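Dihydropteroate synthase (Clostridioides difficile, PDB 6PZ2) catalyses the condensation of a dihydropterin pyrophosphate with p-aminobenzoate to form dihydropteroate, a step of folate biosynthesis and, in this family, the target of sulfonamides. Local coordinates at residues N32-A37 / I79-Q84; K42-V45 / I51-L54. All coordinates share one frame; numbering follows the deposited sequence.

Contact 1: N32-A37 / I79-Q84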
loop_
_atom_site.group_PDB
_atom_site.type_symbol
_atom_site.label_atom_id
_atom_site.label_comp_id
_atom_site.label_asym_id
_atom_site.label_seq_id
_atom_site.Cartn_x
_atom_site.Cartn_y
_atom_site.Cartn_z
ATOM N N ASN A 32 -3.681 13.363 34.582
ATOM C CA ASN A 32 -3.950 14.002 33.287
ATOM C C ASN A 32 -4.031 12.949 32.174
ATOM O O ASN A 32 -4.351 13.316 31.055
ATOM C CB ASN A 32 -2.908 15.071 32.943
ATOM C CG ASN A 32 -3.301 16.416 33.517
ATOM O OD1 ASN A 32 -2.681 16.906 34.460
ATOM N ND2 ASN A 32 -4.387 16.977 33.010
ATOM N N ASN A 33 -3.759 11.671 32.449
ATOM C CA ASN A 33 -3.912 10.635 31.423
ATOM C C ASN A 33 -5.296 10.683 30.759
ATOM O O ASN A 33 -5.406 10.474 29.549
ATOM C CB ASN A 33 -3.644 9.253 32.001
ATOM C CG ASN A 33 -2.181 9.137 32.354
ATOM O OD1 ASN A 33 -1.416 10.030 32.007
ATOM N ND2 ASN A 33 -1.805 8.074 33.037
ATOM N N LEU A 34 -6.343 10.985 31.510
ATOM C CA LEU A 34 -7.659 11.023 30.899
ATOM C C LEU A 34 -7.669 12.078 29.780
ATOM O O LEU A 34 -8.170 11.823 28.667
ATOM C CB LEU A 34 -8.731 11.269 31.969
ATOM C CG LEU A 34 -10.117 11.645 31.434
ATOM C CD1 LEU A 34 -10.741 10.521 30.614
ATOM C CD2 LEU A 34 -11.047 12.009 32.572
ATOM N N ASP A 35 -7.096 13.247 30.033
ATOM C CA ASP A 35 -7.129 14.351 29.056
ATOM C C ASP A 35 -6.212 14.061 27.858
ATOM O O ASP A 35 -6.514 14.478 26.737
ATOM C CB ASP A 35 -6.631 15.660 29.662
ATOM C CG ASP A 35 -7.503 16.235 30.765
ATOM O OD1 ASP A 35 -6.909 16.659 31.769
ATOM O OD2 ASP A 35 -8.744 16.253 30.606
ATOM N N ILE A 36 -5.093 13.374 28.118
ATOM C CA ILE A 36 -4.145 12.928 27.092
ATOM C C ILE A 36 -4.852 11.939 26.153
ATOM O O ILE A 36 -4.816 12.117 24.927
ATOM C CB ILE A 36 -2.886 12.327 27.759
ATOM C CG1 ILE A 36 -1.996 13.411 28.387
ATOM C CG2 ILE A 36 -2.098 11.452 26.789
ATOM C CD1 ILE A 36 -0.836 12.886 29.238
ATOM N N ALA A 37 -5.541 10.944 26.732
ATOM C CA ALA A 37 -6.287 9.974 25.945
ATOM C C ALA A 37 -7.300 10.700 25.054
ATOM O O ALA A 37 -7.406 10.369 23.871
ATOM C CB ALA A 37 -6.942 8.936 26.823
ATOM N N ILE A 79 -14.902 6.937 28.024
ATOM C CA ILE A 79 -16.159 6.868 27.262
ATOM C C ILE A 79 -17.011 8.105 27.558
ATOM O O ILE A 79 -17.573 8.692 26.635
ATOM C CB ILE A 79 -16.942 5.585 27.572
ATOM C CG1 ILE A 79 -16.220 4.346 27.060
ATOM C CG2 ILE A 79 -18.357 5.683 27.013
ATOM C CD1 ILE A 79 -16.789 3.076 27.608
ATOM N N LYS A 80 -17.090 8.497 28.832
ATOM C CA LYS A 80 -17.938 9.642 29.169
ATOM C C LYS A 80 -17.423 10.890 28.454
ATOM O O LYS A 80 -18.226 11.564 27.830
ATOM C CB LYS A 80 -18.056 9.888 30.680
ATOM C CG LYS A 80 -19.336 9.330 31.286
ATOM C CD LYS A 80 -19.747 9.931 32.612
ATOM C CE LYS A 80 -20.732 11.076 32.517
ATOM N NZ LYS A 80 -20.019 12.376 32.554
ATOM N N LYS A 81 -16.120 11.172 28.518
ATOM C CA LYS A 81 -15.600 12.368 27.856
ATOM C C LYS A 81 -15.724 12.253 26.337
ATOM O O LYS A 81 -16.093 13.235 25.694
ATOM C CB LYS A 81 -14.143 12.661 28.205
ATOM C CG LYS A 81 -13.963 13.412 29.507
ATOM C CD LYS A 81 -13.032 14.586 29.416
ATOM C CE LYS A 81 -13.175 15.457 30.645
ATOM N NZ LYS A 81 -11.868 16.011 31.065
ATOM N N LEU A 82 -15.461 11.082 25.771
ATOM C CA LEU A 82 -15.606 10.951 24.327
ATOM C C LEU A 82 -17.030 11.324 23.895
ATOM O O LEU A 82 -17.233 11.984 22.889
ATOM C CB LEU A 82 -15.318 9.507 23.911
ATOM C CG LEU A 82 -13.856 9.083 23.957
ATOM C CD1 LEU A 82 -13.733 7.599 23.673
ATOM C CD2 LEU A 82 -13.040 9.883 22.965
ATOM N N LYS A 83 -18.001 10.793 24.619
ATOM C CA LYS A 83 -19.411 10.931 24.284
ATOM C C LYS A 83 -19.846 12.396 24.388
ATOM O O LYS A 83 -20.659 12.819 23.586
ATOM C CB LYS A 83 -20.267 10.065 25.212
ATOM C CG LYS A 83 -20.236 8.574 24.901
ATOM C CD LYS A 83 -20.766 8.236 23.524
ATOM C CE LYS A 83 -22.056 8.968 23.218
ATOM N NZ LYS A 83 -22.903 8.182 22.296
ATOM N N GLN A 84 -19.313 13.164 25.332
ATOM C CA GLN A 84 -19.692 14.571 25.399
ATOM C C GLN A 84 -18.783 15.444 24.525
ATOM O O GLN A 84 -19.308 16.401 23.979
ATOM C CB GLN A 84 -19.761 15.081 26.842
ATOM C CG GLN A 84 -18.441 15.089 27.601
ATOM C CD GLN A 84 -18.592 14.798 29.082
ATOM O OE1 GLN A 84 -19.689 14.552 29.589
ATOM N NE2 GLN A 84 -17.476 14.802 29.800
#
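D35 and K81 reach for each other across the groove between two neighbouring outer helices of the TIM barrel, 33-46 and 68-85. OD2 of D35 lies 3.2 Å from NZ of K81, a salt bridge whose hydrogen bond is weak. The two side chains arrive quite differently. K81 starts out toward helix 33-46 and runs most of the way across, and bends at chi2 (-132°) and chi4 bring NZ to the carboxylate. The CB of D35 points away from helix 68-85, and only the carboxylate comes back toward the lysine. The K81 side chain also touches I38, one turn further along helix 33-46. Beside the bridge, L34 points its side chain toward helix 68-85; its CD2 stands 4.4 Å from K81 NZ, a loose apolar neighbour for the charge, while its side chain also touches P77 and V78. The backbones remain well separated, with CA of L34 and CA of K81 8.6 Å apart. This is a thin, surface contact, and the pairing probably gains little from burial. Deeper in the same groove, L82 packs on I38 and A41, so the interface passes from charged to apolar toward the barrel. The carboxylate has a second partner in the same segment: ND2 of N32 gives OD1 of D35 a weak hydrogen bond of 2.8 Å, bent to 127° at the hydrogen.

Contact 2: K42-V45 / I51-L54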
loop_
_atom_site.group_PDB
_atom_site.type_symbol
_atom_site.label_atom_id
_atom_site.label_comp_id
_atom_site.label_asym_id
_atom_site.label_seq_id
_atom_site.Cartn_x
_atom_site.Cartn_y
_atom_site.Cartn_z
ATOM N N LYS A 42 -9.178 13.033 19.758
ATOM C CA LYS A 42 -9.497 14.220 18.920
ATOM C C LYS A 42 -8.578 14.262 17.688
ATOM O O LYS A 42 -9.055 14.498 16.578
ATOM C CB LYS A 42 -9.363 15.515 19.724
ATOM C CG LYS A 42 -10.583 15.831 20.581
ATOM C CD LYS A 42 -10.330 16.834 21.702
ATOM C CE LYS A 42 -11.606 17.450 22.233
ATOM N NZ LYS A 42 -11.448 17.836 23.650
ATOM N N ASP A 43 -7.294 13.969 17.892
ATOM C CA ASP A 43 -6.309 13.904 16.806
ATOM C C ASP A 43 -6.711 12.847 15.773
ATOM O O ASP A 43 -6.727 13.163 14.566
ATOM C CB ASP A 43 -4.911 13.621 17.356
ATOM C CG ASP A 43 -4.403 14.775 18.196
ATOM O OD1 ASP A 43 -5.015 15.876 18.132
ATOM O OD2 ASP A 43 -3.443 14.555 18.943
ATOM N N MET A 44 -7.147 11.658 16.221
ATOM C CA MET A 44 -7.443 10.608 15.251
ATOM C C MET A 44 -8.681 10.981 14.435
ATOM O O MET A 44 -8.782 10.661 13.239
ATOM C CB MET A 44 -7.619 9.244 15.927
ATOM C CG MET A 44 -6.301 8.716 16.455
ATOM S SD MET A 44 -6.451 7.025 17.099
ATOM C CE MET A 44 -7.457 7.331 18.543
ATOM N N VAL A 45 -9.620 11.644 15.096
ATOM C CA VAL A 45 -10.844 12.056 14.418
ATOM C C VAL A 45 -10.493 13.119 13.372
ATOM O O VAL A 45 -11.037 13.071 12.267
ATOM C CB VAL A 45 -11.910 12.573 15.408
ATOM C CG1 VAL A 45 -13.032 13.319 14.693
ATOM C CG2 VAL A 45 -12.478 11.423 16.233
ATOM N N ILE A 51 -14.315 5.568 13.628
ATOM C CA ILE A 51 -14.711 4.957 14.882
ATOM C C ILE A 51 -13.428 4.814 15.701
ATOM O O ILE A 51 -12.363 4.664 15.090
ATOM C CB ILE A 51 -15.414 3.597 14.684
ATOM C CG1 ILE A 51 -15.828 2.961 16.017
ATOM C CG2 ILE A 51 -14.544 2.622 13.902
ATOM C CD1 ILE A 51 -16.929 1.949 15.888
ATOM N N ILE A 52 -13.536 4.873 17.026
ATOM C CA ILE A 52 -12.387 4.734 17.934
ATOM C C ILE A 52 -12.559 3.439 18.736
ATOM O O ILE A 52 -13.594 3.268 19.384
ATOM C CB ILE A 52 -12.310 5.907 18.927
ATOM C CG1 ILE A 52 -12.395 7.288 18.267
ATOM C CG2 ILE A 52 -11.100 5.752 19.834
ATOM C CD1 ILE A 52 -11.126 7.755 17.623
ATOM N N ASP A 53 -11.521 2.614 18.784
ATOM C CA ASP A 53 -11.529 1.346 19.460
ATOM C C ASP A 53 -10.754 1.542 20.757
ATOM O O ASP A 53 -9.519 1.592 20.758
ATOM C CB ASP A 53 -10.867 0.227 18.652
ATOM C CG ASP A 53 -11.054 -1.188 19.183
ATOM O OD1 ASP A 53 -12.208 -1.546 19.527
ATOM O OD2 ASP A 53 -10.054 -1.951 19.219
ATOM N N LEU A 54 -11.511 1.533 21.842
ATOM C CA LEU A 54 -10.979 1.873 23.139
ATOM C C LEU A 54 -10.742 0.585 23.927
ATOM O O LEU A 54 -11.640 -0.208 24.062
ATOM C CB LEU A 54 -12.033 2.750 23.815
ATOM C CG LEU A 54 -11.812 3.029 25.290
ATOM C CD1 LEU A 54 -10.524 3.802 25.486
ATOM C CD2 LEU A 54 -13.013 3.800 25.823
#
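I52 carries the packing between the helix and the strand of a beta-alpha-beta crossover in the TIM barrel: strand 13-19, helix 33-46 and strand 51-55, the last two joined by a short connection. Its side chain leaves the strand toward the helix, and the outer methyl CD1 does most of the touching. M44 comes to it from the helix, its extended chain turning at chi3 (-69°) so that CE rests 3.8 Å from I52 CD1. The same CE also reaches the other branch, 4.2 Å from I52 CG2, which sets the end of the methionine over both arms of the isoleucine. V45, the next residue of the helix, meets I52 at about a right angle and offers just one of its two methyls. M44 and I52 are both buried, and only apolar side-chain contacts cross between the segments; they belong to the layer between the barrel strands and their outer helices. I88 touches both V45 and I52, and L18 of strand 13-19 packs on I52 as well. The next strand residue, D53, turns its carboxylate away from the helix, where R247, S91 and N112 bind it. On the helix side, V45 CG2 closes on I52 CD1 at 4.1 Å.

Helix 33-46 serves both contacts: its N-terminal part meets helix 68-85 in contact 1, and its last turn lies against strand 51-55 in contact 2. The centres are 11 Å apart, yet the segments also touch directly, I79 CG1 sitting 3.5 Å from L54 CD2, so helix 68-85 packs on the strand that precedes it in the chain. Contact 1 lies on the outer surface and contact 2 is buried; the centre of contact 1 is about 20 Å, and that of contact 2 about 12 Å, from the centre of the chain. Bound pteroic acid is about 12 Å from the side chain of I52, consistent with contact 2 lying behind the ligand pocket and not lining it.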